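PDB 6JWS: 7,8-dihydro-6-hydroxymethylpterin pyrophosphokinase-dihydropteroate synthase from Plasmodium falciparum, which probably catalyses two consecutive steps of folate biosynthesis, pyrophosphorylation of hydroxymethyldihydropterin by ATP and condensation of the product with 4-aminobenzoate to dihydropteroate. Local coordinates for residues R27-V31 and D380-Y384; E448-V453 and V488-C492; S675-Y679 and L700-D704. The protein carries 1 engineered substitution. One frame throughout, in Å; residues are numbered along the deposited sequence.

Contact 1 of 3, residues R27-V31 and D380-Y384; sequences RRNAV and DRISY
The guanidinium of Arg27 comes obliquely toward the hydroxyl of Tyr384, its plane inclined by 29° to the ring and the two side chains crossing at about a right angle. Arg27 NH1 comes to 3.3 Å from Tyr384 OH, but the angle is too poor for a hydrogen bond, and the arginine is loosely ordered; the hydroxyl bonds instead to Glu56. One face of the Tyr384 ring carries CG2 of Ile382, offset toward the rim. The side chain of Asn29 lies over one face of the poorly ordered Arg28 guanidinium. The third guanidinium, that of Arg381, approaches obliquely and gives Arg28 O a weak bond from NH2, 3.1 Å long and bent to 134°. Arg381 starts out pointing away from 27-31; bends at chi2 (60°) and chi3 turn its end back. It then runs alongside Arg28, pointing the same way, with both arginines exposed. A water also donates to Arg28 O at 2.7 Å; it accepts a bond from Val31 N and reaches Asp380 O weakly, bridging the segments between their backbones.

Inward of these polar groups the packing is largely apolar. Ile382 CD1 sits over the turn formed by Arg27 to Ala30, 3.6 Å from Arg27 O and 3.9 Å from Ala30 CB. Val31 CG2 packs at 4.0 Å against Ile382 CG1, while Val31 CB rests on Asp380 O. The turn leads into helix 30-44. Strand 382-384 is an edge strand of the antiparallel sheet of the pyrophosphokinase part. It pairs with 372-377, whose Val377 meets Val31 and whose Ile375 touches Ile382. Tyr164, from strand 163-172, packs on Arg27, Ala30 and Ile382, so one residue of the sheet touches both segments.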
ATOM      1  N   ARG B  27     -27.360  -1.327  19.067  1.00 48.80           N
ATOM      2  CA  ARG B  27     -25.998  -1.045  18.637  1.00 49.88           C
ATOM      3  C   ARG B  27     -25.302  -0.059  19.580  1.00 51.68           C
ATOM      4  O   ARG B  27     -24.197  -0.340  20.052  1.00 50.52           O
ATOM      5  CB  ARG B  27     -25.984  -0.593  17.171  1.00 53.28           C
ATOM      6  CG  ARG B  27     -24.689   0.078  16.734  1.00 60.12           C
ATOM      7  CD  ARG B  27     -24.630   0.433  15.259  1.00 66.23           C
ATOM      8  NE  ARG B  27     -23.766   1.571  14.970  1.00 75.95           N
ATOM      9  CZ  ARG B  27     -22.459   1.651  15.239  1.00 81.50           C
ATOM     10  NH1 ARG B  27     -21.826   0.658  15.844  1.00 77.67           N
ATOM     11  NH2 ARG B  27     -21.789   2.742  14.914  1.00 83.41           N
ATOM     12  N   ARG B  28     -25.941   1.095  19.843  1.00 53.50           N
ATOM     13  CA  ARG B  28     -25.336   2.166  20.629  1.00 52.96           C
ATOM     14  C   ARG B  28     -24.919   1.613  21.985  1.00 45.01           C
ATOM     15  O   ARG B  28     -23.871   1.994  22.496  1.00 43.08           O
ATOM     16  CB  ARG B  28     -26.268   3.383  20.771  1.00 64.39           C
ATOM     17  CG  ARG B  28     -25.691   4.606  21.503  1.00 74.59           C
ATOM     18  CD  ARG B  28     -26.709   5.672  21.936  1.00 89.07           C
ATOM     19  NE  ARG B  28     -27.762   5.268  22.880  1.00 93.37           N
ATOM     20  CZ  ARG B  28     -27.945   5.741  24.119  1.00 87.94           C
ATOM     21  NH1 ARG B  28     -28.942   5.284  24.860  1.00 84.01           N
ATOM     22  NH2 ARG B  28     -27.142   6.667  24.612  1.00 84.62           N
ATOM     23  N   ASN B  29     -25.729   0.691  22.528  1.00 43.34           N
ATOM     24  CA  ASN B  29     -25.537   0.199  23.883  1.00 40.54           C
ATOM     25  C   ASN B  29     -25.032  -1.241  23.905  1.00 38.13           C
ATOM     26  O   ASN B  29     -25.026  -1.872  24.961  1.00 38.76           O
ATOM     27  CB  ASN B  29     -26.818   0.319  24.709  1.00 41.28           C
ATOM     28  CG  ASN B  29     -27.188   1.760  24.974  1.00 43.48           C
ATOM     29  OD1 ASN B  29     -28.276   2.198  24.608  1.00 46.41           O
ATOM     30  ND2 ASN B  29     -26.277   2.507  25.578  1.00 42.34           N
ATOM     31  N   ALA B  30     -24.570  -1.749  22.758  1.00 37.05           N
ATOM     32  CA  ALA B  30     -24.229  -3.166  22.649  1.00 33.24           C
ATOM     33  C   ALA B  30     -23.239  -3.584  23.737  1.00 30.46           C
ATOM     34  O   ALA B  30     -23.419  -4.627  24.363  1.00 30.00           O
ATOM     35  CB  ALA B  30     -23.731  -3.481  21.261  1.00 32.53           C
ATOM     36  N   VAL B  31     -22.218  -2.748  23.977  1.00 29.36           N
ATOM     37  CA  VAL B  31     -21.157  -3.038  24.934  1.00 29.49           C
ATOM     38  C   VAL B  31     -21.708  -3.048  26.356  1.00 29.96           C
ATOM     39  O   VAL B  31     -21.424  -3.973  27.116  1.00 30.42           O
ATOM     40  CB  VAL B  31     -19.966  -2.067  24.809  1.00 27.52           C
ATOM     41  CG1 VAL B  31     -18.882  -2.374  25.831  1.00 25.38           C
ATOM     42  CG2 VAL B  31     -19.387  -2.083  23.404  1.00 27.93           C
ATOM     43  N   ASP B 380     -15.606   1.943  25.985  1.00 22.21           N
ATOM     44  CA  ASP B 380     -16.994   1.562  26.188  1.00 25.49           C
ATOM     45  C   ASP B 380     -17.751   1.557  24.857  1.00 26.09           C
ATOM     46  O   ASP B 380     -18.969   1.422  24.848  1.00 28.60           O
ATOM     47  CB  ASP B 380     -17.659   2.411  27.284  1.00 29.02           C
ATOM     48  CG  ASP B 380     -17.563   3.921  27.103  1.00 35.48           C
ATOM     49  OD1 ASP B 380     -17.320   4.379  25.954  1.00 36.88           O
ATOM     50  OD2 ASP B 380     -17.737   4.652  28.123  1.00 43.21           O
ATOM     51  N   ARG B 381     -17.028   1.684  23.738  1.00 26.25           N
ATOM     52  CA  ARG B 381     -17.641   1.721  22.420  1.00 28.02           C
ATOM     53  C   ARG B 381     -17.080   0.614  21.516  1.00 26.26           C
ATOM     54  O   ARG B 381     -15.943   0.156  21.666  1.00 24.76           O
ATOM     55  CB  ARG B 381     -17.442   3.114  21.810  1.00 34.06           C
ATOM     56  CG  ARG B 381     -18.681   3.998  21.807  1.00 44.01           C
ATOM     57  CD  ARG B 381     -19.323   4.330  23.143  1.00 50.35           C
ATOM     58  NE  ARG B 381     -20.785   4.286  23.074  1.00 55.47           N
ATOM     59  CZ  ARG B 381     -21.626   4.796  23.984  1.00 63.00           C
ATOM     60  NH1 ARG B 381     -21.167   5.427  25.056  1.00 57.55           N
ATOM     61  NH2 ARG B 381     -22.934   4.689  23.804  1.00 64.09           N
ATOM     62  N   ILE B 382     -17.908   0.207  20.551  1.00 23.37           N
ATOM     63  CA  ILE B 382     -17.572  -0.707  19.466  1.00 21.39           C
ATOM     64  C   ILE B 382     -16.488  -0.110  18.559  1.00 19.36           C
ATOM     65  O   ILE B 382     -16.617   1.020  18.091  1.00 19.02           O
ATOM     66  CB  ILE B 382     -18.865  -0.981  18.671  1.00 21.03           C
ATOM     67  CG1 ILE B 382     -19.819  -1.892  19.439  1.00 21.31           C
ATOM     68  CG2 ILE B 382     -18.600  -1.496  17.264  1.00 19.31           C
ATOM     69  CD1 ILE B 382     -21.191  -1.933  18.789  1.00 25.18           C
ATOM     70  N   SER B 383     -15.427  -0.890  18.301  1.00 16.74           N
ATOM     71  CA  SER B 383     -14.481  -0.623  17.223  1.00 15.52           C
ATOM     72  C   SER B 383     -14.486  -1.849  16.318  1.00 14.89           C
ATOM     73  O   SER B 383     -14.413  -2.973  16.807  1.00 15.11           O
ATOM     74  CB  SER B 383     -13.066  -0.367  17.736  1.00 15.24           C
ATOM     75  OG  SER B 383     -12.945   0.851  18.465  1.00 14.77           O
ATOM     76  N   TYR B 384     -14.587  -1.637  15.010  1.00 14.31           N
ATOM     77  CA  TYR B 384     -14.525  -2.761  14.094  1.00 14.34           C
ATOM     78  C   TYR B 384     -13.062  -3.096  13.839  1.00 13.60           C
ATOM     79  O   TYR B 384     -12.308  -2.227  13.387  1.00 12.30           O
ATOM     80  CB  TYR B 384     -15.219  -2.420  12.769  1.00 16.78           C
ATOM     81  CG  TYR B 384     -16.688  -2.138  12.934  1.00 18.74           C
ATOM     82  CD1 TYR B 384     -17.580  -3.159  13.205  1.00 18.29           C
ATOM     83  CD2 TYR B 384     -17.165  -0.835  12.914  1.00 21.26           C
ATOM     84  CE1 TYR B 384     -18.918  -2.898  13.423  1.00 20.60           C
ATOM     85  CE2 TYR B 384     -18.509  -0.557  13.097  1.00 23.27           C
ATOM     86  CZ  TYR B 384     -19.383  -1.595  13.355  1.00 24.16           C
ATOM     87  OH  TYR B 384     -20.710  -1.331  13.528  1.00 28.15           O
TER
HETATM   88  O   HOH W   1     -21.805   0.396  23.255  1.00 47.43           O

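Contact 2 of 3, residues E448-V453 and V488-C492; sequences ERDLVV and VFKEC
Val488 presses into the first turns of helix 448-464 while, further out, Arg449 and Glu491 join the two helices by charge. The inner part is close and apolar. Val488 CG2 lies 4.0 Å from Arg449 CB, beside the aliphatic part of Glu448, and its other methyl, CG1, meets Val452 CG2 at 4.1 Å. Val453 CG2 packs on Cys492 SG, and Ile481 of strand 478-482 underlies Val452, Val488 and Cys492. The helices run roughly parallel, 32° apart, as neighbouring outer helices of the TIM barrel in the synthase part.

Toward the partly exposed side, polar groups take over. Arg449 bends at chi2 (-90°) and offers its NE edge to an extended Glu491: NE to OE1 is 2.8 Å and NH2 to OE2 2.7 Å. Both bonds are nearly straight and use syn lone pairs, with guanidinium and carboxylate almost coplanar. The remaining nitrogen, Arg449 NH1, bonds to Asp450 OD1 at 2.7 Å, and Val453 CB lies over one guanidinium face. One arginine thus serves two carboxylates, which probably stabilises both as anions, and the two-pronged grip fixes the rotation of the Glu491 carboxylate.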
ATOM      1  N   GLU B 448       7.263   6.469  40.459  1.00 24.09           N
ATOM      2  CA  GLU B 448       6.373   6.330  39.311  1.00 21.66           C
ATOM      3  C   GLU B 448       5.006   6.921  39.640  1.00 18.91           C
ATOM      4  O   GLU B 448       4.451   7.709  38.880  1.00 18.80           O
ATOM      5  CB  GLU B 448       6.247   4.861  38.877  1.00 21.16           C
ATOM      6  CG  GLU B 448       5.230   4.621  37.746  1.00 22.23           C
ATOM      7  CD  GLU B 448       5.089   3.166  37.291  1.00 23.97           C
ATOM      8  OE1 GLU B 448       5.722   2.280  37.895  1.00 25.40           O
ATOM      9  OE2 GLU B 448       4.335   2.906  36.340  1.00 25.24           O
ATOM     10  N   ARG B 449       4.478   6.546  40.797  1.00 17.89           N
ATOM     11  CA  ARG B 449       3.148   6.970  41.196  1.00 19.63           C
ATOM     12  C   ARG B 449       3.064   8.491  41.224  1.00 20.40           C
ATOM     13  O   ARG B 449       2.056   9.050  40.812  1.00 23.43           O
ATOM     14  CB  ARG B 449       2.814   6.371  42.569  1.00 19.19           C
ATOM     15  CG  ARG B 449       1.461   6.797  43.103  1.00 19.48           C
ATOM     16  CD  ARG B 449       1.531   8.069  43.925  1.00 20.85           C
ATOM     17  NE  ARG B 449       0.178   8.526  44.219  1.00 21.63           N
ATOM     18  CZ  ARG B 449      -0.156   9.788  44.470  1.00 21.49           C
ATOM     19  NH1 ARG B 449       0.771  10.731  44.483  1.00 19.34           N
ATOM     20  NH2 ARG B 449      -1.423  10.092  44.694  1.00 21.03           N
ATOM     21  N   ASP B 450       4.118   9.152  41.726  1.00 21.88           N
ATOM     22  CA  ASP B 450       4.130  10.606  41.863  1.00 24.39           C
ATOM     23  C   ASP B 450       4.380  11.299  40.523  1.00 24.03           C
ATOM     24  O   ASP B 450       4.039  12.470  40.374  1.00 24.71           O
ATOM     25  CB  ASP B 450       5.125  11.103  42.924  1.00 24.11           C
ATOM     26  CG  ASP B 450       4.660  10.865  44.355  1.00 26.17           C
ATOM     27  OD1 ASP B 450       3.423  10.918  44.612  1.00 26.01           O
ATOM     28  OD2 ASP B 450       5.530  10.600  45.197  1.00 28.18           O
ATOM     29  N   LEU B 451       4.975  10.579  39.559  1.00 22.73           N
ATOM     30  CA  LEU B 451       5.121  11.115  38.215  1.00 21.59           C
ATOM     31  C   LEU B 451       3.771  11.167  37.521  1.00 22.57           C
ATOM     32  O   LEU B 451       3.463  12.206  36.930  1.00 24.54           O
ATOM     33  CB  LEU B 451       6.135  10.316  37.399  1.00 21.96           C
ATOM     34  CG  LEU B 451       7.596  10.594  37.746  1.00 22.91           C
ATOM     35  CD1 LEU B 451       8.510   9.634  37.005  1.00 22.44           C
ATOM     36  CD2 LEU B 451       7.967  12.035  37.419  1.00 22.89           C
ATOM     37  N   VAL B 452       2.968  10.090  37.626  1.00 20.56           N
ATOM     38  CA  VAL B 452       1.789   9.978  36.770  1.00 20.55           C
ATOM     39  C   VAL B 452       0.495  10.376  37.476  1.00 20.06           C
ATOM     40  O   VAL B 452      -0.372  10.973  36.841  1.00 19.20           O
ATOM     41  CB  VAL B 452       1.624   8.607  36.068  1.00 21.52           C
ATOM     42  CG1 VAL B 452       2.792   8.297  35.153  1.00 23.20           C
ATOM     43  CG2 VAL B 452       1.428   7.468  37.054  1.00 20.26           C
ATOM     44  N   VAL B 453       0.294   9.964  38.735  1.00 20.89           N
ATOM     45  CA  VAL B 453      -1.034  10.183  39.298  1.00 21.85           C
ATOM     46  C   VAL B 453      -1.376  11.679  39.338  1.00 22.68           C
ATOM     47  O   VAL B 453      -2.448  12.053  38.856  1.00 24.06           O
ATOM     48  CB  VAL B 453      -1.292   9.435  40.626  1.00 23.64           C
ATOM     49  CG1 VAL B 453      -2.614   9.857  41.255  1.00 22.49           C
ATOM     50  CG2 VAL B 453      -1.282   7.916  40.428  1.00 22.22           C
ATOM     51  N   VAL B 488       0.201   1.295  41.260  1.00 15.86           N
ATOM     52  CA  VAL B 488      -0.050   2.448  40.412  1.00 15.88           C
ATOM     53  C   VAL B 488      -1.374   2.239  39.681  1.00 16.01           C
ATOM     54  O   VAL B 488      -2.270   3.080  39.765  1.00 15.71           O
ATOM     55  CB  VAL B 488       1.133   2.712  39.455  1.00 16.78           C
ATOM     56  CG1 VAL B 488       0.764   3.671  38.324  1.00 17.04           C
ATOM     57  CG2 VAL B 488       2.358   3.223  40.215  1.00 16.08           C
ATOM     58  N   PHE B 489      -1.524   1.082  39.019  1.00 15.18           N
ATOM     59  CA  PHE B 489      -2.744   0.836  38.273  1.00 14.96           C
ATOM     60  C   PHE B 489      -3.967   0.898  39.186  1.00 16.29           C
ATOM     61  O   PHE B 489      -4.989   1.441  38.773  1.00 16.45           O
ATOM     62  CB  PHE B 489      -2.721  -0.472  37.470  1.00 13.94           C
ATOM     63  CG  PHE B 489      -3.871  -0.578  36.478  1.00 13.67           C
ATOM     64  CD1 PHE B 489      -3.987   0.313  35.421  1.00 12.61           C
ATOM     65  CD2 PHE B 489      -4.841  -1.565  36.598  1.00 13.05           C
ATOM     66  CE1 PHE B 489      -5.038   0.224  34.515  1.00 13.08           C
ATOM     67  CE2 PHE B 489      -5.867  -1.677  35.667  1.00 13.09           C
ATOM     68  CZ  PHE B 489      -5.981  -0.770  34.641  1.00 12.71           C
ATOM     69  N   LYS B 490      -3.871   0.319  40.397  1.00 18.44           N
ATOM     70  CA  LYS B 490      -4.990   0.301  41.336  1.00 22.09           C
ATOM     71  C   LYS B 490      -5.454   1.721  41.694  1.00 21.11           C
ATOM     72  O   LYS B 490      -6.639   2.022  41.656  1.00 21.72           O
ATOM     73  CB  LYS B 490      -4.656  -0.526  42.586  1.00 24.43           C
ATOM     74  CG  LYS B 490      -5.789  -0.624  43.600  1.00 28.03           C
ATOM     75  CD  LYS B 490      -5.495  -1.561  44.771  1.00 33.06           C
ATOM     76  CE  LYS B 490      -6.372  -1.304  45.983  1.00 37.25           C
ATOM     77  NZ  LYS B 490      -7.805  -1.178  45.623  1.00 37.70           N
ATOM     78  N   GLU B 491      -4.521   2.610  42.009  1.00 22.01           N
ATOM     79  CA  GLU B 491      -4.901   3.961  42.401  1.00 23.82           C
ATOM     80  C   GLU B 491      -5.552   4.672  41.214  1.00 23.62           C
ATOM     81  O   GLU B 491      -6.446   5.488  41.406  1.00 26.77           O
ATOM     82  CB  GLU B 491      -3.690   4.741  42.928  1.00 23.72           C
ATOM     83  CG  GLU B 491      -4.064   6.076  43.561  1.00 26.71           C
ATOM     84  CD  GLU B 491      -2.917   6.979  43.993  1.00 28.32           C
ATOM     85  OE1 GLU B 491      -1.744   6.586  43.851  1.00 29.74           O
ATOM     86  OE2 GLU B 491      -3.199   8.097  44.447  1.00 32.29           O
ATOM     87  N   CYS B 492      -5.124   4.339  39.989  1.00 21.50           N
ATOM     88  CA  CYS B 492      -5.678   4.981  38.806  1.00 19.96           C
ATOM     89  C   CYS B 492      -7.107   4.521  38.562  1.00 19.99           C
ATOM     90  O   CYS B 492      -7.968   5.354  38.315  1.00 20.84           O
ATOM     91  CB  CYS B 492      -4.830   4.738  37.569  1.00 19.66           C
ATOM     92  SG  CYS B 492      -3.235   5.584  37.647  1.00 21.44           S
TER

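Contact 3 of 3, residues S675-Y679 and L700-D704; sequences SYSYY and LTKID
With CG placed opposite its backbone N (chi1 172°), Tyr678 stretches its ring across to helix 690-704 and lays one face against Leu700 CB, 3.9 Å from the centroid and 16° off the normal, a CH-pi contact. Leu700 slides past the ring in the reverse direction; its CG, anti to the carbonyl carbon, carries CD1 to 3.6 Å from Ser675 CA and CD2 to 3.5 Å from Tyr679 OH. The Tyr678 ring ends in a hydroxyl that donates to Asp704: Tyr678 OH lies 2.6 Å from Asp704 OD2, on the anti side of the carboxylate and 24° out of its plane. Helices 657-680 and 690-704 flank strand 684-687 in sequence, forming part of the alpha/beta barrel, and here they also face the second subunit. Ser675 OG bonds to Ser675 of that subunit, whose Ala672 packs on Leu700 and whose Tyr676 packs on Tyr679. The rings of Tyr678 and Tyr679 touch as well, CD2 of Tyr678 standing above the rim of Tyr679. A water 2.6 Å from Tyr679 OH donates to Leu700 O.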
ATOM      1  N   SER B 675       2.278   4.882   7.310  1.00  9.06           N
ATOM      2  CA  SER B 675       1.644   4.576   6.026  1.00  9.33           C
ATOM      3  C   SER B 675       1.477   3.072   5.861  1.00  9.03           C
ATOM      4  O   SER B 675       0.398   2.607   5.497  1.00  8.74           O
ATOM      5  CB  SER B 675       2.444   5.089   4.857  1.00  8.97           C
ATOM      6  OG  SER B 675       2.593   6.482   4.989  1.00 10.50           O
ATOM      7  N   TYR B 676       2.596   2.368   6.066  1.00  8.94           N
ATOM      8  CA  TYR B 676       2.647   0.918   6.052  1.00  9.40           C
ATOM      9  C   TYR B 676       1.573   0.362   6.990  1.00  9.21           C
ATOM     10  O   TYR B 676       0.806  -0.513   6.601  1.00  9.48           O
ATOM     11  CB  TYR B 676       4.055   0.441   6.434  1.00  9.27           C
ATOM     12  CG  TYR B 676       4.191  -1.060   6.424  1.00  9.50           C
ATOM     13  CD1 TYR B 676       4.208  -1.749   5.216  1.00  9.04           C
ATOM     14  CD2 TYR B 676       4.322  -1.784   7.610  1.00  9.21           C
ATOM     15  CE1 TYR B 676       4.324  -3.124   5.181  1.00  9.11           C
ATOM     16  CE2 TYR B 676       4.467  -3.164   7.594  1.00  8.94           C
ATOM     17  CZ  TYR B 676       4.453  -3.828   6.380  1.00  9.34           C
ATOM     18  OH  TYR B 676       4.582  -5.180   6.322  1.00  9.24           O
ATOM     19  N   SER B 677       1.482   0.929   8.197  1.00  9.18           N
ATOM     20  CA  SER B 677       0.550   0.484   9.233  1.00  9.36           C
ATOM     21  C   SER B 677      -0.890   0.679   8.787  1.00  9.38           C
ATOM     22  O   SER B 677      -1.738  -0.178   9.036  1.00  8.94           O
ATOM     23  CB  SER B 677       0.775   1.248  10.521  1.00  9.28           C
ATOM     24  OG  SER B 677       2.023   0.867  11.091  1.00  9.22           O
ATOM     25  N   TYR B 678      -1.140   1.845   8.167  1.00  9.61           N
ATOM     26  CA  TYR B 678      -2.435   2.165   7.599  1.00  9.72           C
ATOM     27  C   TYR B 678      -2.842   1.100   6.576  1.00  9.87           C
ATOM     28  O   TYR B 678      -3.979   0.598   6.595  1.00  9.59           O
ATOM     29  CB  TYR B 678      -2.418   3.552   6.950  1.00 10.02           C
ATOM     30  CG  TYR B 678      -3.699   3.812   6.197  1.00 10.33           C
ATOM     31  CD1 TYR B 678      -4.822   4.294   6.857  1.00 10.55           C
ATOM     32  CD2 TYR B 678      -3.809   3.490   4.855  1.00 10.33           C
ATOM     33  CE1 TYR B 678      -6.015   4.492   6.184  1.00 11.21           C
ATOM     34  CE2 TYR B 678      -4.994   3.672   4.169  1.00 11.14           C
ATOM     35  CZ  TYR B 678      -6.096   4.178   4.838  1.00 11.77           C
ATOM     36  OH  TYR B 678      -7.277   4.336   4.178  1.00 13.64           O
ATOM     37  N   TYR B 679      -1.915   0.746   5.675  1.00  9.96           N
ATOM     38  CA  TYR B 679      -2.258  -0.237   4.649  1.00 10.64           C
ATOM     39  C   TYR B 679      -2.367  -1.652   5.203  1.00 10.63           C
ATOM     40  O   TYR B 679      -3.079  -2.471   4.631  1.00 11.33           O
ATOM     41  CB  TYR B 679      -1.292  -0.216   3.468  1.00 10.69           C
ATOM     42  CG  TYR B 679      -1.488   1.009   2.628  1.00 11.82           C
ATOM     43  CD1 TYR B 679      -2.706   1.253   2.028  1.00 11.92           C
ATOM     44  CD2 TYR B 679      -0.470   1.926   2.456  1.00 12.06           C
ATOM     45  CE1 TYR B 679      -2.911   2.389   1.270  1.00 13.11           C
ATOM     46  CE2 TYR B 679      -0.654   3.065   1.698  1.00 13.03           C
ATOM     47  CZ  TYR B 679      -1.882   3.295   1.106  1.00 13.82           C
ATOM     48  OH  TYR B 679      -2.078   4.426   0.364  1.00 15.13           O
ATOM     49  N   LEU B 700      -4.145   9.448   3.392  1.00 11.69           N
ATOM     50  CA  LEU B 700      -4.304   8.072   2.928  1.00 11.73           C
ATOM     51  C   LEU B 700      -5.785   7.674   2.942  1.00 12.15           C
ATOM     52  O   LEU B 700      -6.257   7.028   2.008  1.00 11.61           O
ATOM     53  CB  LEU B 700      -3.406   7.110   3.711  1.00 10.43           C
ATOM     54  CG  LEU B 700      -1.895   7.390   3.630  1.00 10.62           C
ATOM     55  CD1 LEU B 700      -1.092   6.399   4.455  1.00  9.85           C
ATOM     56  CD2 LEU B 700      -1.389   7.359   2.191  1.00 10.35           C
ATOM     57  N   THR B 701      -6.516   8.108   3.978  1.00 13.02           N
ATOM     58  CA  THR B 701      -7.944   7.849   4.094  1.00 14.68           C
ATOM     59  C   THR B 701      -8.710   8.480   2.925  1.00 15.89           C
ATOM     60  O   THR B 701      -9.639   7.863   2.388  1.00 15.91           O
ATOM     61  CB  THR B 701      -8.494   8.292   5.464  1.00 15.43           C
ATOM     62  OG1 THR B 701      -7.795   7.590   6.503  1.00 17.21           O
ATOM     63  CG2 THR B 701      -9.962   7.963   5.616  1.00 15.17           C
ATOM     64  N   LYS B 702      -8.323   9.708   2.536  1.00 16.81           N
ATOM     65  CA  LYS B 702      -8.999  10.418   1.463  1.00 17.97           C
ATOM     66  C   LYS B 702      -8.763   9.711   0.132  1.00 16.97           C
ATOM     67  O   LYS B 702      -9.693   9.572  -0.655  1.00 15.68           O
ATOM     68  CB  LYS B 702      -8.553  11.877   1.346  1.00 20.43           C
ATOM     69  CG  LYS B 702      -9.603  12.874   1.796  1.00 26.77           C
ATOM     70  CD  LYS B 702     -10.622  13.220   0.736  1.00 30.62           C
ATOM     71  CE  LYS B 702     -11.663  14.196   1.264  1.00 34.78           C
ATOM     72  NZ  LYS B 702     -12.823  14.328   0.350  1.00 34.18           N
ATOM     73  N   ILE B 703      -7.516   9.301  -0.121  1.00 15.88           N
ATOM     74  CA  ILE B 703      -7.224   8.607  -1.357  1.00 17.42           C
ATOM     75  C   ILE B 703      -8.034   7.309  -1.431  1.00 20.10           C
ATOM     76  O   ILE B 703      -8.472   6.926  -2.518  1.00 19.86           O
ATOM     77  CB  ILE B 703      -5.710   8.385  -1.516  1.00 16.42           C
ATOM     78  CG1 ILE B 703      -4.965   9.718  -1.629  1.00 15.57           C
ATOM     79  CG2 ILE B 703      -5.424   7.457  -2.693  1.00 15.62           C
ATOM     80  CD1 ILE B 703      -3.453   9.582  -1.633  1.00 14.69           C
ATOM     81  N   ASP B 704      -8.288   6.678  -0.270  1.00 22.61           N
ATOM     82  CA  ASP B 704      -8.964   5.388  -0.223  1.00 27.02           C
ATOM     83  C   ASP B 704     -10.480   5.504  -0.338  1.00 28.98           C
ATOM     84  O   ASP B 704     -11.136   4.498  -0.589  1.00 32.05           O
ATOM     85  CB  ASP B 704      -8.674   4.644   1.079  1.00 30.85           C
ATOM     86  CG  ASP B 704      -7.698   3.496   0.929  1.00 34.75           C
ATOM     87  OD1 ASP B 704      -7.333   3.171  -0.221  1.00 36.31           O
ATOM     88  OD2 ASP B 704      -7.314   2.932   1.968  1.00 42.39           O
TER
HETATM   89  O   HOH W   2      -4.446   5.429   0.319  1.00 13.71           O

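In the fold
The three contacts follow one another along the chain without overlap. Contact 1 brings the start of helix 30-44 onto the edge strand 382-384, so it ties the beginning of the pyrophosphokinase part to the last strand of its sheet, just before the barrel opens with strand 390-396. Contacts 2 and 3 both pair helices around the eight-stranded parallel barrel, the former near its early strands and the latter at its end, their centres about 36 Å apart. Contact 1 lies about 29 Å from contact 2 and about 24 Å from contact 3, centre to centre. Contact 1 thus belongs to the pyrophosphokinase part and the other two to the barrel; of the three, only contact 3 touches the second subunit.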